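Local structure of trypsin-resistant surface T6 protein (Streptococcus pyogenes serotype M6, 4P0D) at residues I150-T155 with L172-T177; N207-E212 with P257-K262. The protein probably forms the shaft of the streptococcal pilus as its backbone subunit, a three-domain cell-wall protein and surface antigen stiffened by isopeptide bonding. The protein carries 1 engineered substitution. One frame throughout, in Å; residues are numbered along the deposited sequence.

Interaction 1. Residues I150-T155 with L172-T177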
ATOM      1  N   ILE A 150       6.578  -3.433  -4.408  1.00 16.27           N
ATOM      2  CA  ILE A 150       5.184  -3.748  -4.150  1.00 16.94           C
ATOM      3  C   ILE A 150       4.353  -2.915  -5.107  1.00 17.36           C
ATOM      4  O   ILE A 150       4.638  -1.735  -5.284  1.00 17.29           O
ATOM      5  CB  ILE A 150       4.793  -3.460  -2.693  1.00 17.42           C
ATOM      6  CG1 ILE A 150       3.351  -3.885  -2.428  1.00 17.78           C
ATOM      7  CG2 ILE A 150       4.964  -1.987  -2.338  1.00 18.35           C
ATOM      8  CD1 ILE A 150       2.939  -3.670  -0.988  1.00 18.28           C
ATOM      9  N   THR A 151       3.347  -3.544  -5.715  1.00 16.76           N
ATOM     10  CA  THR A 151       2.451  -2.893  -6.672  1.00 17.47           C
ATOM     11  C   THR A 151       1.015  -3.182  -6.264  1.00 17.17           C
ATOM     12  O   THR A 151       0.657  -4.346  -6.060  1.00 16.11           O
ATOM     13  CB  THR A 151       2.676  -3.433  -8.099  1.00 17.94           C
ATOM     14  OG1 THR A 151       4.048  -3.294  -8.449  1.00 18.51           O
ATOM     15  CG2 THR A 151       1.845  -2.688  -9.142  1.00 18.45           C
ATOM     16  N   LYS A 152       0.209  -2.130  -6.132  1.00 16.81           N
ATOM     17  CA  LYS A 152      -1.189  -2.278  -5.799  1.00 16.97           C
ATOM     18  C   LYS A 152      -2.087  -1.838  -6.947  1.00 16.75           C
ATOM     19  O   LYS A 152      -1.858  -0.804  -7.583  1.00 15.57           O
ATOM     20  CB  LYS A 152      -1.555  -1.496  -4.543  1.00 17.47           C
ATOM     21  CG  LYS A 152      -3.017  -1.706  -4.144  1.00 17.28           C
ATOM     22  CD  LYS A 152      -3.309  -1.463  -2.680  1.00 17.99           C
ATOM     23  CE  LYS A 152      -3.466   0.019  -2.388  1.00 17.94           C
ATOM     24  NZ  LYS A 152      -4.282   0.323  -1.177  1.00 17.27           N
ATOM     25  N   LYS A 153      -3.122  -2.633  -7.186  1.00 16.80           N
ATOM     26  CA  LYS A 153      -4.111  -2.331  -8.185  1.00 17.66           C
ATOM     27  C   LYS A 153      -5.511  -2.380  -7.567  1.00 16.71           C
ATOM     28  O   LYS A 153      -5.735  -3.062  -6.566  1.00 15.51           O
ATOM     29  CB  LYS A 153      -4.029  -3.342  -9.323  1.00 19.77           C
ATOM     30  CG  LYS A 153      -2.830  -3.203 -10.253  1.00 22.08           C
ATOM     31  CD  LYS A 153      -2.844  -4.375 -11.229  1.00 24.36           C
ATOM     32  CE  LYS A 153      -1.561  -4.497 -12.037  1.00 26.51           C
ATOM     33  NZ  LYS A 153      -1.648  -3.789 -13.346  1.00 27.89           N
ATOM     34  N   VAL A 154      -6.438  -1.649  -8.182  1.00 15.90           N
ATOM     35  CA  VAL A 154      -7.828  -1.641  -7.773  1.00 16.37           C
ATOM     36  C   VAL A 154      -8.734  -1.803  -8.991  1.00 16.10           C
ATOM     37  O   VAL A 154      -8.451  -1.278 -10.066  1.00 14.70           O
ATOM     38  CB  VAL A 154      -8.210  -0.396  -6.931  1.00 17.01           C
ATOM     39  CG1 VAL A 154      -8.092   0.906  -7.713  1.00 17.66           C
ATOM     40  CG2 VAL A 154      -9.608  -0.545  -6.358  1.00 17.55           C
ATOM     41  N   THR A 155      -9.800  -2.580  -8.818  1.00 15.73           N
ATOM     42  CA  THR A 155     -10.822  -2.695  -9.848  1.00 15.65           C
ATOM     43  C   THR A 155     -12.181  -2.562  -9.183  1.00 15.27           C
ATOM     44  O   THR A 155     -12.268  -2.556  -7.958  1.00 14.87           O
ATOM     45  CB  THR A 155     -10.721  -4.030 -10.580  1.00 16.47           C
ATOM     46  OG1 THR A 155     -10.856  -5.105  -9.632  1.00 16.17           O
ATOM     47  CG2 THR A 155      -9.361  -4.116 -11.322  1.00 16.93           C
ATOM     48  N   LEU A 172     -14.979  -2.422  -3.917  1.00 12.64           N
ATOM     49  CA  LEU A 172     -13.732  -2.265  -4.666  1.00 12.59           C
ATOM     50  C   LEU A 172     -12.793  -3.421  -4.361  1.00 12.61           C
ATOM     51  O   LEU A 172     -12.686  -3.847  -3.193  1.00 14.17           O
ATOM     52  CB  LEU A 172     -13.076  -0.935  -4.291  1.00 12.72           C
ATOM     53  CG  LEU A 172     -13.918   0.317  -4.555  1.00 13.19           C
ATOM     54  CD1 LEU A 172     -13.118   1.567  -4.286  1.00 13.99           C
ATOM     55  CD2 LEU A 172     -14.410   0.358  -5.982  1.00 13.42           C
ATOM     56  N   SER A 173     -12.117  -3.914  -5.389  1.00 12.12           N
ATOM     57  CA  SER A 173     -11.304  -5.125  -5.292  1.00 12.71           C
ATOM     58  C   SER A 173      -9.847  -4.741  -5.484  1.00 13.12           C
ATOM     59  O   SER A 173      -9.453  -4.296  -6.547  1.00 13.28           O
ATOM     60  CB  SER A 173     -11.723  -6.157  -6.337  1.00 12.38           C
ATOM     61  OG  SER A 173     -13.060  -6.574  -6.085  1.00 12.95           O
ATOM     62  N   TYR A 174      -9.068  -4.927  -4.433  1.00 12.70           N
ATOM     63  CA  TYR A 174      -7.668  -4.568  -4.425  1.00 13.18           C
ATOM     64  C   TYR A 174      -6.807  -5.827  -4.543  1.00 13.42           C
ATOM     65  O   TYR A 174      -7.173  -6.905  -4.081  1.00 12.48           O
ATOM     66  CB  TYR A 174      -7.332  -3.861  -3.127  1.00 13.22           C
ATOM     67  CG  TYR A 174      -7.991  -2.523  -2.934  1.00 13.75           C
ATOM     68  CD1 TYR A 174      -9.263  -2.418  -2.377  1.00 13.81           C
ATOM     69  CD2 TYR A 174      -7.337  -1.356  -3.291  1.00 14.05           C
ATOM     70  CE1 TYR A 174      -9.851  -1.183  -2.187  1.00 14.49           C
ATOM     71  CE2 TYR A 174      -7.924  -0.114  -3.108  1.00 14.29           C
ATOM     72  CZ  TYR A 174      -9.173  -0.032  -2.558  1.00 14.44           C
ATOM     73  OH  TYR A 174      -9.728   1.202  -2.375  1.00 15.99           O
ATOM     74  N   SER A 175      -5.653  -5.662  -5.164  1.00 15.05           N
ATOM     75  CA  SER A 175      -4.703  -6.750  -5.378  1.00 15.96           C
ATOM     76  C   SER A 175      -3.270  -6.242  -5.224  1.00 16.46           C
ATOM     77  O   SER A 175      -2.939  -5.138  -5.677  1.00 15.83           O
ATOM     78  CB  SER A 175      -4.912  -7.384  -6.752  1.00 17.08           C
ATOM     79  OG  SER A 175      -4.666  -6.464  -7.787  1.00 18.74           O
ATOM     80  N   LEU A 176      -2.445  -7.044  -4.558  1.00 16.10           N
ATOM     81  CA  LEU A 176      -1.054  -6.710  -4.336  1.00 17.35           C
ATOM     82  C   LEU A 176      -0.189  -7.766  -4.978  1.00 17.46           C
ATOM     83  O   LEU A 176      -0.468  -8.962  -4.859  1.00 17.28           O
ATOM     84  CB  LEU A 176      -0.735  -6.684  -2.853  1.00 17.17           C
ATOM     85  CG  LEU A 176      -1.439  -5.694  -1.949  1.00 17.59           C
ATOM     86  CD1 LEU A 176      -1.068  -5.970  -0.492  1.00 18.06           C
ATOM     87  CD2 LEU A 176      -1.071  -4.268  -2.328  1.00 18.17           C
ATOM     88  N   THR A 177       0.851  -7.341  -5.680  1.00 17.94           N
ATOM     89  CA  THR A 177       1.926  -8.261  -6.059  1.00 19.16           C
ATOM     90  C   THR A 177       3.235  -7.658  -5.566  1.00 19.61           C
ATOM     91  O   THR A 177       3.331  -6.446  -5.366  1.00 18.97           O
ATOM     92  CB  THR A 177       2.000  -8.489  -7.566  1.00 19.92           C
ATOM     93  OG1 THR A 177       2.352  -7.267  -8.206  1.00 21.80           O
ATOM     94  CG2 THR A 177       0.646  -9.001  -8.119  1.00 20.26           C
TER
HETATM   95  O   HOH W   1       5.724  -5.224  -7.331  1.00 20.42           O
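Val-154 lays its CG2 over one face of the Tyr-174 ring, 3.8 Å from the centroid and displaced toward the rim, a CH-pi contact made by neighbours that point the same way. It is the valine's own rotation that does this: CG2 stands anti to the backbone N, while CG1 takes the position between N and the carbonyl carbon (chi1 64°). CG2 also reaches Leu-172 CB, 4.1 Å away. Next along this buried face, the aliphatic part of Lys-152 crosses Leu-176 at a slant, with CB and CD of the lysine each 3.6 Å from the leucine CD2. The lysine chain then bends at its third torsion (chi3 81°), bringing NZ close to the CD2–CE2 side of the Tyr-174 ring. NZ is covalently joined to CG of Asn-278, an isopeptide bond, and is hydrogen-bonded to Asp-196 OD2. Between the two faces, six backbone hydrogen bonds join Thr-151 to Thr-177, Lys-153 to Ser-175 and Thr-155 to Ser-173, N and O of each residue pairing with O and N of its partner. On the outer, polar face Lys-153 CB rests 3.5 Å from Ser-175 OG. A water lies 2.8 Å from Thr-151 OG1 and donates a weak bond to Thr-177 O; Thr-155 OG1 likewise gives only a weak one to Ser-173 O. Two antiparallel strands with an apolar inner face and a linked lysine on the first of them are characteristic of the Ig-like pilin domains stabilised by an intramolecular Lys-Asn isopeptide bond.

Interaction 2. Residues N207-E212 with P257-K262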
ATOM      1  N   ASN A 207     -12.477 -10.661   6.055  1.00 15.16           N
ATOM      2  CA  ASN A 207     -12.956 -11.936   5.555  1.00 15.49           C
ATOM      3  C   ASN A 207     -12.781 -12.116   4.047  1.00 15.54           C
ATOM      4  O   ASN A 207     -12.769 -13.248   3.578  1.00 14.92           O
ATOM      5  CB  ASN A 207     -14.438 -12.149   5.950  1.00 15.95           C
ATOM      6  N   SER A 208     -12.652 -11.014   3.292  1.00 14.17           N
ATOM      7  CA  SER A 208     -12.400 -11.086   1.853  1.00 14.21           C
ATOM      8  C   SER A 208     -10.937 -11.363   1.510  1.00 14.19           C
ATOM      9  O   SER A 208     -10.632 -11.574   0.371  1.00 13.87           O
ATOM     10  CB  SER A 208     -12.810  -9.788   1.157  1.00 13.72           C
ATOM     11  OG  SER A 208     -11.912  -8.734   1.476  1.00 12.65           O
ATOM     12  N   LEU A 209     -10.042 -11.332   2.490  1.00 14.82           N
ATOM     13  CA  LEU A 209      -8.601 -11.452   2.230  1.00 16.29           C
ATOM     14  C   LEU A 209      -8.269 -12.820   1.665  1.00 16.14           C
ATOM     15  O   LEU A 209      -8.621 -13.849   2.244  1.00 16.71           O
ATOM     16  CB  LEU A 209      -7.792 -11.199   3.515  1.00 16.60           C
ATOM     17  CG  LEU A 209      -6.259 -11.198   3.449  1.00 18.28           C
ATOM     18  CD1 LEU A 209      -5.744 -10.027   2.614  1.00 18.61           C
ATOM     19  CD2 LEU A 209      -5.663 -11.140   4.862  1.00 19.06           C
ATOM     20  N   THR A 210      -7.607 -12.835   0.520  1.00 16.02           N
ATOM     21  CA  THR A 210      -7.182 -14.079  -0.072  1.00 16.46           C
ATOM     22  C   THR A 210      -5.717 -14.004  -0.418  1.00 16.01           C
ATOM     23  O   THR A 210      -5.147 -12.933  -0.612  1.00 17.33           O
ATOM     24  CB  THR A 210      -8.000 -14.423  -1.335  1.00 17.08           C
ATOM     25  OG1 THR A 210      -7.583 -13.578  -2.411  1.00 18.74           O
ATOM     26  CG2 THR A 210      -9.473 -14.226  -1.098  1.00 16.86           C
ATOM     27  N   VAL A 211      -5.092 -15.162  -0.483  1.00 16.01           N
ATOM     28  CA  VAL A 211      -3.686 -15.255  -0.798  1.00 15.51           C
ATOM     29  C   VAL A 211      -3.553 -16.410  -1.787  1.00 15.79           C
ATOM     30  O   VAL A 211      -4.059 -17.501  -1.526  1.00 16.84           O
ATOM     31  CB  VAL A 211      -2.852 -15.534   0.483  1.00 14.80           C
ATOM     32  CG1 VAL A 211      -1.425 -15.856   0.139  1.00 14.82           C
ATOM     33  CG2 VAL A 211      -2.905 -14.367   1.453  1.00 14.88           C
ATOM     34  N   GLU A 212      -2.928 -16.160  -2.936  0.70 15.71           N
ATOM     35  CA  GLU A 212      -2.567 -17.207  -3.885  0.70 16.24           C
ATOM     36  C   GLU A 212      -1.051 -17.324  -3.855  0.70 16.04           C
ATOM     37  O   GLU A 212      -0.344 -16.328  -3.748  0.70 16.34           O
ATOM     38  CB  GLU A 212      -3.071 -16.889  -5.307  0.70 16.80           C
ATOM     39  CG  GLU A 212      -2.519 -17.768  -6.442  0.70 17.06           C
ATOM     40  CD  GLU A 212      -1.349 -17.138  -7.205  0.70 18.22           C
ATOM     41  OE1 GLU A 212      -1.559 -16.024  -7.750  0.70 19.69           O
ATOM     42  OE2 GLU A 212      -0.230 -17.742  -7.281  0.70 16.83           O
ATOM     43  N   PRO A 257       3.772 -14.615  -3.089  0.70 18.24           N
ATOM     44  CA  PRO A 257       2.328 -14.776  -3.020  0.70 18.38           C
ATOM     45  C   PRO A 257       1.631 -13.558  -3.624  0.70 18.56           C
ATOM     46  O   PRO A 257       2.245 -12.501  -3.732  0.70 19.13           O
ATOM     47  CB  PRO A 257       2.063 -14.851  -1.523  0.70 18.38           C
ATOM     48  CG  PRO A 257       3.137 -14.011  -0.931  0.70 18.60           C
ATOM     49  CD  PRO A 257       4.347 -14.235  -1.789  0.70 18.43           C
ATOM     50  N   ASN A 258       0.384 -13.734  -4.055  1.00 18.61           N
ATOM     51  CA  ASN A 258      -0.436 -12.658  -4.589  1.00 18.85           C
ATOM     52  C   ASN A 258      -1.619 -12.481  -3.628  1.00 19.11           C
ATOM     53  O   ASN A 258      -2.273 -13.457  -3.254  1.00 18.93           O
ATOM     54  CB  ASN A 258      -0.891 -13.022  -6.010  1.00 20.44           C
ATOM     55  CG  ASN A 258       0.285 -13.103  -6.990  1.00 21.96           C
ATOM     56  OD1 ASN A 258       1.183 -12.247  -6.984  1.00 22.49           O
ATOM     57  ND2 ASN A 258       0.307 -14.147  -7.804  1.00 22.42           N
ATOM     58  N   ILE A 259      -1.839 -11.243  -3.174  1.00 17.78           N
ATOM     59  CA  ILE A 259      -2.799 -10.959  -2.125  1.00 16.79           C
ATOM     60  C   ILE A 259      -3.969 -10.180  -2.731  1.00 16.88           C
ATOM     61  O   ILE A 259      -3.748  -9.233  -3.482  1.00 18.77           O
ATOM     62  CB  ILE A 259      -2.136 -10.129  -0.989  1.00 16.42           C
ATOM     63  CG1 ILE A 259      -0.902 -10.855  -0.430  1.00 16.35           C
ATOM     64  CG2 ILE A 259      -3.116  -9.810   0.142  1.00 15.97           C
ATOM     65  CD1 ILE A 259      -0.262 -10.124   0.729  1.00 16.96           C
ATOM     66  N   SER A 260      -5.193 -10.561  -2.389  1.00 16.44           N
ATOM     67  CA  SER A 260      -6.371  -9.816  -2.796  1.00 16.27           C
ATOM     68  C   SER A 260      -7.269  -9.518  -1.607  1.00 14.52           C
ATOM     69  O   SER A 260      -7.265 -10.243  -0.608  1.00 14.38           O
ATOM     70  CB  SER A 260      -7.125 -10.586  -3.882  1.00 16.82           C
ATOM     71  OG  SER A 260      -6.292 -10.620  -5.008  1.00 19.02           O
ATOM     72  N   TYR A 261      -8.013  -8.425  -1.703  1.00 13.57           N
ATOM     73  CA  TYR A 261      -8.976  -8.061  -0.670  1.00 13.57           C
ATOM     74  C   TYR A 261      -9.946  -7.003  -1.175  1.00 13.85           C
ATOM     75  O   TYR A 261      -9.724  -6.383  -2.209  1.00 13.15           O
ATOM     76  CB  TYR A 261      -8.282  -7.591   0.604  1.00 13.38           C
ATOM     77  CG  TYR A 261      -7.133  -6.641   0.383  1.00 13.54           C
ATOM     78  CD1 TYR A 261      -5.858  -7.108   0.065  1.00 13.72           C
ATOM     79  CD2 TYR A 261      -7.313  -5.264   0.506  1.00 14.11           C
ATOM     80  CE1 TYR A 261      -4.795  -6.229  -0.130  1.00 14.03           C
ATOM     81  CE2 TYR A 261      -6.265  -4.383   0.310  1.00 13.92           C
ATOM     82  CZ  TYR A 261      -5.015  -4.862   0.007  1.00 14.11           C
ATOM     83  OH  TYR A 261      -3.983  -3.957  -0.166  1.00 15.08           O
ATOM     84  N   LYS A 262     -11.030  -6.816  -0.443  1.00 13.92           N
ATOM     85  CA  LYS A 262     -12.075  -5.912  -0.867  1.00 14.50           C
ATOM     86  C   LYS A 262     -12.384  -4.897   0.187  1.00 13.65           C
ATOM     87  O   LYS A 262     -12.189  -5.156   1.366  1.00 14.20           O
ATOM     88  CB  LYS A 262     -13.335  -6.703  -1.138  1.00 15.90           C
ATOM     89  CG  LYS A 262     -13.261  -7.578  -2.370  1.00 18.08           C
ATOM     90  CD  LYS A 262     -14.563  -8.348  -2.430  1.00 20.50           C
ATOM     91  CE  LYS A 262     -14.686  -9.224  -3.646  1.00 23.49           C
ATOM     92  NZ  LYS A 262     -16.024  -9.894  -3.517  1.00 26.18           N
TER
HETATM   93  O   HOH W   2      -5.164 -13.468  -3.975  1.00 19.97           O
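An antiparallel strand pair of the middle, Ig-like pilin domain is built here from Thr-210, Val-211 and Glu-212 against Ser-260, Ile-259 and Asn-258. Four backbone hydrogen bonds tie the hydrogen-bonded pairs Thr-210/Ser-260 and Glu-212/Asn-258. On the inner face Leu-209 crosses Ile-259, and Leu-209 CD1 packs 3.6 Å from Ile-259 CG2. The same Leu-209 CD1 lies 3.9 Å from Tyr-261 CD1. Leu-209 CG lies anti to the backbone N (chi1 -177°), which swings the branch inward over its neighbours. Val-211 and Ile-259 continue the layer onto Leu-245 of strand 242-247, and the Tyr-261 ring meets Phe-243 edge-to-face. The opposite face is polar: Thr-210 OG1 sits 3.4 Å from Ser-260 CB, and one water lies 2.9 Å from that hydroxyl while donating a 3.0 Å bond to Asn-258 O. The amide ND2 of Asn-258 points at Glu-212 OE1, but the glutamate has two conformers, so this short bond is doubtful. Where the chain turns its corner, Ser-208 adds its hydroxyl to the pairing: OG is bonded to Asn-205 O and takes the N-H of Lys-262, with 2.9 Å from Ser-208 OG to Lys-262 N and an angle of 151° at the hydrogen.

In the fold
Strand 139-155 pairs at its start with strands of the N-terminal domain and enters the middle domain. After 16 intervening residues with two short strands, the chain returns as 172-177, and interaction 1 closes that loop. Interaction 2 opens later, at 207-212, and closes a longer excursion through strands 216-220, 225-228, 231-238 and 242-247; the two loops follow in series. They meet side by side because 171-179 and 258-265 are neighbours: Tyr-174 N lies 2.7 Å from Tyr-261 O, a probable hydrogen bond. The strand order is therefore 139-155, 171-179, 258-265, 202-213. Asp-196 OD2 is hydrogen-bonded to both Lys-152 NZ and Tyr-261 OH, joining the isopeptide site of interaction 1 to Tyr-261 of interaction 2.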